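Local coordinates for protein 5-carboxymethyl-2-hydroxymuconate semialdehyde dehydrogenase (Thermus thermophilus, PDB 2D4E) that probably oxidises 5-carboxymethyl-2-hydroxymuconate semialdehyde to the corresponding acid with NAD as cofactor, as a tetrameric member of the aldehyde dehydrogenase family, at residues 152-166 with 492-506. Numbering follows the deposited sequence.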
loop_
_atom_site.group_PDB
_atom_site.type_symbol
_atom_site.label_atom_id
_atom_site.label_comp_id
_atom_site.label_asym_id
_atom_site.label_seq_id
_atom_site.Cartn_x
_atom_site.Cartn_y
_atom_site.Cartn_z
ATOM N N ARG C 152 2.342 9.381 -20.743
ATOM C CA ARG C 152 1.237 10.259 -21.129
ATOM C C ARG C 152 0.308 9.550 -22.114
ATOM O O ARG C 152 -0.581 10.172 -22.697
ATOM C CB ARG C 152 1.782 11.525 -21.800
ATOM C CG ARG C 152 2.976 12.155 -21.098
ATOM C CD ARG C 152 2.571 13.155 -20.023
ATOM N NE ARG C 152 3.710 13.518 -19.178
ATOM C CZ ARG C 152 3.715 14.525 -18.308
ATOM N NH1 ARG C 152 2.638 15.286 -18.163
ATOM N NH2 ARG C 152 4.794 14.761 -17.573
ATOM N N ASP C 153 0.509 8.248 -22.287
ATOM C CA ASP C 153 -0.284 7.481 -23.237
ATOM C C ASP C 153 -1.472 6.700 -22.687
ATOM O O ASP C 153 -2.517 6.625 -23.330
ATOM C CB ASP C 153 0.643 6.536 -23.994
ATOM C CG ASP C 153 1.843 7.260 -24.577
ATOM O OD1 ASP C 153 1.631 8.300 -25.238
ATOM O OD2 ASP C 153 2.989 6.797 -24.371
ATOM N N TRP C 154 -1.313 6.112 -21.505
ATOM C CA TRP C 154 -2.387 5.323 -20.916
ATOM C C TRP C 154 -2.610 5.576 -19.445
ATOM O O TRP C 154 -1.712 6.013 -18.725
ATOM C CB TRP C 154 -2.106 3.821 -21.049
ATOM C CG TRP C 154 -2.182 3.288 -22.413
ATOM C CD1 TRP C 154 -1.215 3.338 -23.371
ATOM C CD2 TRP C 154 -3.312 2.648 -23.009
ATOM N NE1 TRP C 154 -1.676 2.770 -24.537
ATOM C CE2 TRP C 154 -2.961 2.340 -24.342
ATOM C CE3 TRP C 154 -4.588 2.308 -22.544
ATOM C CZ2 TRP C 154 -3.843 1.707 -25.222
ATOM C CZ3 TRP C 154 -5.465 1.680 -23.418
ATOM C CH2 TRP C 154 -5.086 1.385 -24.744
ATOM N N LEU C 155 -3.830 5.278 -19.015
ATOM C CA LEU C 155 -4.204 5.357 -17.617
ATOM C C LEU C 155 -4.885 4.035 -17.300
ATOM O O LEU C 155 -5.874 3.675 -17.937
ATOM C CB LEU C 155 -5.197 6.485 -17.318
ATOM C CG LEU C 155 -5.740 6.331 -15.881
ATOM C CD1 LEU C 155 -4.579 6.447 -14.877
ATOM C CD2 LEU C 155 -6.806 7.374 -15.578
ATOM N N TYR C 156 -4.320 3.289 -16.361
ATOM C CA TYR C 156 -4.926 2.049 -15.913
ATOM C C TYR C 156 -5.207 2.322 -14.448
ATOM O O TYR C 156 -4.364 2.883 -13.742
ATOM C CB TYR C 156 -3.966 0.854 -15.985
ATOM C CG TYR C 156 -3.575 0.401 -17.367
ATOM C CD1 TYR C 156 -2.598 1.083 -18.097
ATOM C CD2 TYR C 156 -4.155 -0.733 -17.938
ATOM C CE1 TYR C 156 -2.206 0.642 -19.363
ATOM C CE2 TYR C 156 -3.770 -1.179 -19.199
ATOM C CZ TYR C 156 -2.797 -0.489 -19.906
ATOM O OH TYR C 156 -2.414 -0.926 -21.153
ATOM N N TYR C 157 -6.391 1.954 -13.987
ATOM C CA TYR C 157 -6.705 2.136 -12.590
ATOM C C TYR C 157 -7.505 0.925 -12.168
ATOM O O TYR C 157 -8.145 0.278 -12.992
ATOM C CB TYR C 157 -7.459 3.458 -12.353
ATOM C CG TYR C 157 -8.878 3.539 -12.871
ATOM C CD1 TYR C 157 -9.947 3.076 -12.103
ATOM C CD2 TYR C 157 -9.160 4.128 -14.102
ATOM C CE1 TYR C 157 -11.266 3.206 -12.544
ATOM C CE2 TYR C 157 -10.475 4.262 -14.555
ATOM C CZ TYR C 157 -11.521 3.800 -13.768
ATOM O OH TYR C 157 -12.819 3.942 -14.197
ATOM N N THR C 158 -7.433 0.593 -10.887
ATOM C CA THR C 158 -8.145 -0.563 -10.383
ATOM C C THR C 158 -9.107 -0.192 -9.268
ATOM O O THR C 158 -8.858 0.733 -8.490
ATOM C CB THR C 158 -7.160 -1.612 -9.842
ATOM O OG1 THR C 158 -6.350 -1.010 -8.828
ATOM C CG2 THR C 158 -6.258 -2.134 -10.958
ATOM N N VAL C 159 -10.210 -0.923 -9.206
ATOM C CA VAL C 159 -11.210 -0.723 -8.170
ATOM C C VAL C 159 -11.681 -2.108 -7.742
ATOM O O VAL C 159 -11.367 -3.106 -8.387
ATOM C CB VAL C 159 -12.423 0.095 -8.690
ATOM C CG1 VAL C 159 -11.961 1.466 -9.162
ATOM C CG2 VAL C 159 -13.116 -0.658 -9.823
ATOM N N ARG C 160 -12.415 -2.166 -6.639
ATOM C CA ARG C 160 -12.953 -3.419 -6.136
ATOM C C ARG C 160 -14.475 -3.285 -6.062
ATOM O O ARG C 160 -14.991 -2.211 -5.749
ATOM C CB ARG C 160 -12.412 -3.722 -4.733
ATOM C CG ARG C 160 -10.939 -4.048 -4.659
ATOM C CD ARG C 160 -10.498 -4.143 -3.196
ATOM N NE ARG C 160 -9.180 -4.756 -3.055
ATOM C CZ ARG C 160 -8.916 -6.036 -3.306
ATOM N NH1 ARG C 160 -9.880 -6.859 -3.708
ATOM N NH2 ARG C 160 -7.684 -6.492 -3.158
ATOM N N VAL C 161 -15.180 -4.376 -6.344
ATOM C CA VAL C 161 -16.634 -4.393 -6.290
ATOM C C VAL C 161 -17.109 -5.609 -5.494
ATOM O O VAL C 161 -16.423 -6.634 -5.439
ATOM C CB VAL C 161 -17.260 -4.440 -7.715
ATOM C CG1 VAL C 161 -16.830 -3.205 -8.514
ATOM C CG2 VAL C 161 -16.841 -5.718 -8.443
ATOM N N PRO C 162 -18.286 -5.503 -4.851
ATOM C CA PRO C 162 -18.842 -6.610 -4.060
ATOM C C PRO C 162 -18.845 -7.893 -4.903
ATOM O O PRO C 162 -19.308 -7.885 -6.045
ATOM C CB PRO C 162 -20.251 -6.127 -3.739
ATOM C CG PRO C 162 -20.081 -4.625 -3.655
ATOM C CD PRO C 162 -19.180 -4.329 -4.832
ATOM N N ALA C 163 -18.345 -8.994 -4.341
ATOM C CA ALA C 163 -18.273 -10.255 -5.082
ATOM C C ALA C 163 -19.589 -11.026 -5.235
ATOM O O ALA C 163 -19.787 -11.716 -6.237
ATOM C CB ALA C 163 -17.212 -11.151 -4.462
ATOM N N GLY C 164 -20.482 -10.916 -4.253
ATOM C CA GLY C 164 -21.755 -11.618 -4.330
ATOM C C GLY C 164 -22.201 -12.251 -3.021
ATOM O O GLY C 164 -21.448 -12.244 -2.049
ATOM N N PRO C 165 -23.424 -12.813 -2.962
ATOM C CA PRO C 165 -23.945 -13.450 -1.747
ATOM C C PRO C 165 -22.935 -14.417 -1.118
ATOM O O PRO C 165 -22.233 -15.152 -1.823
ATOM C CB PRO C 165 -25.204 -14.159 -2.244
ATOM C CG PRO C 165 -25.686 -13.239 -3.334
ATOM C CD PRO C 165 -24.406 -12.892 -4.062
ATOM N N VAL C 166 -22.873 -14.416 0.210
ATOM C CA VAL C 166 -21.942 -15.271 0.928
ATOM C C VAL C 166 -22.637 -16.288 1.829
ATOM O O VAL C 166 -23.466 -15.932 2.661
ATOM C CB VAL C 166 -20.978 -14.429 1.806
ATOM C CG1 VAL C 166 -19.905 -15.338 2.434
ATOM C CG2 VAL C 166 -20.330 -13.333 0.966
ATOM N N LEU C 492 -10.836 -8.124 2.232
ATOM C CA LEU C 492 -11.278 -7.602 0.936
ATOM C C LEU C 492 -10.960 -8.510 -0.235
ATOM O O LEU C 492 -11.735 -8.594 -1.185
ATOM C CB LEU C 492 -10.649 -6.239 0.650
ATOM C CG LEU C 492 -11.250 -4.983 1.274
ATOM C CD1 LEU C 492 -10.388 -3.796 0.871
ATOM C CD2 LEU C 492 -12.688 -4.784 0.798
ATOM N N ASP C 493 -9.812 -9.176 -0.177
ATOM C CA ASP C 493 -9.408 -10.055 -1.261
ATOM C C ASP C 493 -10.367 -11.199 -1.508
ATOM O O ASP C 493 -10.391 -11.769 -2.599
ATOM C CB ASP C 493 -8.001 -10.588 -1.008
ATOM C CG ASP C 493 -6.937 -9.629 -1.494
ATOM O OD1 ASP C 493 -6.796 -9.496 -2.734
ATOM O OD2 ASP C 493 -6.262 -9.001 -0.644
ATOM N N PHE C 494 -11.161 -11.536 -0.500
ATOM C CA PHE C 494 -12.126 -12.610 -0.659
ATOM C C PHE C 494 -13.528 -12.095 -0.957
ATOM O O PHE C 494 -14.190 -12.595 -1.861
ATOM C CB PHE C 494 -12.169 -13.497 0.591
ATOM C CG PHE C 494 -13.296 -14.500 0.581
ATOM C CD1 PHE C 494 -14.470 -14.258 1.291
ATOM C CD2 PHE C 494 -13.190 -15.676 -0.157
ATOM C CE1 PHE C 494 -15.528 -15.174 1.267
ATOM C CE2 PHE C 494 -14.240 -16.602 -0.192
ATOM C CZ PHE C 494 -15.415 -16.349 0.524
ATOM N N TYR C 495 -13.968 -11.087 -0.209
ATOM C CA TYR C 495 -15.313 -10.546 -0.370
ATOM C C TYR C 495 -15.553 -9.612 -1.551
ATOM O O TYR C 495 -16.702 -9.287 -1.844
ATOM C CB TYR C 495 -15.752 -9.841 0.919
ATOM C CG TYR C 495 -15.788 -10.750 2.136
ATOM C CD1 TYR C 495 -14.768 -10.713 3.094
ATOM C CD2 TYR C 495 -16.833 -11.661 2.318
ATOM C CE1 TYR C 495 -14.791 -11.565 4.206
ATOM C CE2 TYR C 495 -16.862 -12.517 3.422
ATOM C CZ TYR C 495 -15.843 -12.463 4.356
ATOM O OH TYR C 495 -15.874 -13.310 5.438
ATOM N N THR C 496 -14.490 -9.181 -2.226
ATOM C CA THR C 496 -14.643 -8.287 -3.368
ATOM C C THR C 496 -13.858 -8.784 -4.574
ATOM O O THR C 496 -13.019 -9.673 -4.450
ATOM C CB THR C 496 -14.166 -6.843 -3.037
ATOM O OG1 THR C 496 -12.743 -6.824 -2.867
ATOM C CG2 THR C 496 -14.827 -6.335 -1.765
ATOM N N ASP C 497 -14.150 -8.212 -5.741
ATOM C CA ASP C 497 -13.466 -8.567 -6.984
ATOM C C ASP C 497 -12.658 -7.377 -7.482
ATOM O O ASP C 497 -13.149 -6.243 -7.473
ATOM C CB ASP C 497 -14.460 -8.932 -8.093
ATOM C CG ASP C 497 -15.206 -10.222 -7.821
ATOM O OD1 ASP C 497 -14.590 -11.179 -7.304
ATOM O OD2 ASP C 497 -16.411 -10.277 -8.152
ATOM N N LEU C 498 -11.426 -7.638 -7.917
ATOM C CA LEU C 498 -10.575 -6.588 -8.456
ATOM C C LEU C 498 -10.962 -6.371 -9.914
ATOM O O LEU C 498 -11.399 -7.297 -10.600
ATOM C CB LEU C 498 -9.095 -6.984 -8.375
ATOM C CG LEU C 498 -8.379 -6.755 -7.037
ATOM C CD1 LEU C 498 -7.079 -7.562 -6.998
ATOM C CD2 LEU C 498 -8.106 -5.263 -6.849
ATOM N N LYS C 499 -10.809 -5.139 -10.378
ATOM C CA LYS C 499 -11.132 -4.810 -11.751
ATOM C C LYS C 499 -10.100 -3.830 -12.281
ATOM O O LYS C 499 -9.815 -2.813 -11.641
ATOM C CB LYS C 499 -12.530 -4.189 -11.840
ATOM C CG LYS C 499 -12.982 -3.906 -13.270
ATOM C CD LYS C 499 -14.359 -3.242 -13.329
ATOM C CE LYS C 499 -15.454 -4.171 -12.831
ATOM N NZ LYS C 499 -16.799 -3.578 -13.036
ATOM N N THR C 500 -9.523 -4.148 -13.439
ATOM C CA THR C 500 -8.541 -3.266 -14.051
ATOM C C THR C 500 -9.220 -2.524 -15.199
ATOM O O THR C 500 -9.747 -3.140 -16.125
ATOM C CB THR C 500 -7.318 -4.053 -14.587
ATOM O OG1 THR C 500 -6.617 -4.654 -13.489
ATOM C CG2 THR C 500 -6.368 -3.121 -15.338
ATOM N N ILE C 501 -9.222 -1.199 -15.121
ATOM C CA ILE C 501 -9.840 -0.378 -16.150
ATOM C C ILE C 501 -8.760 0.403 -16.884
ATOM O O ILE C 501 -7.915 1.054 -16.266
ATOM C CB ILE C 501 -10.869 0.590 -15.530
ATOM C CG1 ILE C 501 -11.991 -0.219 -14.873
ATOM C CG2 ILE C 501 -11.428 1.524 -16.606
ATOM C CD1 ILE C 501 -12.913 0.587 -13.998
ATOM N N ALA C 502 -8.798 0.332 -18.208
ATOM C CA ALA C 502 -7.812 1.002 -19.041
ATOM C C ALA C 502 -8.441 1.945 -20.060
ATOM O O ALA C 502 -9.535 1.697 -20.577
ATOM C CB ALA C 502 -6.958 -0.041 -19.765
ATOM N N LEU C 503 -7.739 3.036 -20.337
ATOM C CA LEU C 503 -8.187 4.006 -21.323
ATOM C C LEU C 503 -6.973 4.762 -21.833
ATOM O O LEU C 503 -6.101 5.153 -21.053
ATOM C CB LEU C 503 -9.176 5.004 -20.721
ATOM C CG LEU C 503 -8.672 5.763 -19.497
ATOM C CD1 LEU C 503 -9.495 7.016 -19.281
ATOM C CD2 LEU C 503 -8.749 4.850 -18.291
ATOM N N PRO C 504 -6.889 4.957 -23.156
ATOM C CA PRO C 504 -5.758 5.683 -23.741
ATOM C C PRO C 504 -6.004 7.181 -23.596
ATOM O O PRO C 504 -7.146 7.628 -23.638
ATOM C CB PRO C 504 -5.785 5.235 -25.196
ATOM C CG PRO C 504 -7.263 5.088 -25.459
ATOM C CD PRO C 504 -7.754 4.381 -24.204
ATOM N N LEU C 505 -4.938 7.953 -23.417
ATOM C CA LEU C 505 -5.068 9.400 -23.276
ATOM C C LEU C 505 -5.037 10.071 -24.647
ATOM O O LEU C 505 -5.360 11.249 -24.787
ATOM C CB LEU C 505 -3.946 9.948 -22.387
ATOM C CG LEU C 505 -4.125 9.768 -20.870
ATOM C CD1 LEU C 505 -4.501 8.341 -20.552
ATOM C CD2 LEU C 505 -2.838 10.145 -20.153
ATOM N N ARG C 506 -4.661 9.293 -25.658
ATOM C CA ARG C 506 -4.583 9.771 -27.030
ATOM C C ARG C 506 -4.746 8.548 -27.934
ATOM O O ARG C 506 -4.515 7.420 -27.500
ATOM C CB ARG C 506 -3.228 10.451 -27.273
ATOM C CG ARG C 506 -2.030 9.529 -27.084
ATOM C CD ARG C 506 -0.714 10.295 -26.939
ATOM N NE ARG C 506 -0.637 11.029 -25.675
ATOM C CZ ARG C 506 -1.052 12.281 -25.493
ATOM N NH1 ARG C 506 -1.578 12.970 -26.497
ATOM N NH2 ARG C 506 -0.949 12.845 -24.295
HETATM O O HOH W 1 -2.607 5.910 -26.187
HETATM O O HOH W 2 -9.986 -9.799 -4.910
HETATM O O HOH W 3 -17.939 -12.315 -8.307
#
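R160 lays its guanidinium against the end of helix 488-495. The chain runs extended from CG to NE, and chi4 of -69° turns the flat group out of line with it. L498 CD2 lies over the centre of one face, and the L492 backbone and CB cover the opposite face. Three polar partners gather round the rim. R160 NH1 donates to T496 OG1 at 3.0 Å, a bent bond of 137°, and also to a water shared with the carbonyls of D493 and T496. R160 NH2 forms a salt bridge with D493 OD1 at 3.2 Å, meeting it from above the carboxylate plane. T496 OG1 in turn donates to L492 O at 2.6 Å, which fixes the hydroxyl rotation. A methionine in place of R160 would probably leave D493 without its charge partner and T496 OG1 without its donor.

Strands 154-162 and 496-504 run antiparallel along a long arm. They form part of the oligomerisation domain of the aldehyde dehydrogenase fold, which projects from the cofactor-binding domain. Y156 and T158 also make backbone bonds to F148 and R146. T500, I501 and A502 also pair in parallel with a strand of the second subunit, so the sheet continues across the interface.

Midway along the arm, I501 sits over one face of the Y157 ring. I501 CB is 3.8 Å from the ring centroid, a CH-pi contact. I501 CD1 reaches Y157 CE1 at 3.4 Å. Y157 has CG between its backbone N and carbonyl carbon (chi1 70°), which folds the ring across to I501. The Y157 OH is hydrogen-bonded, with H450 of the second subunit as its main polar partner. Main-chain bonds join the same pair in both directions, with I501 N to Y157 O at 2.8 Å.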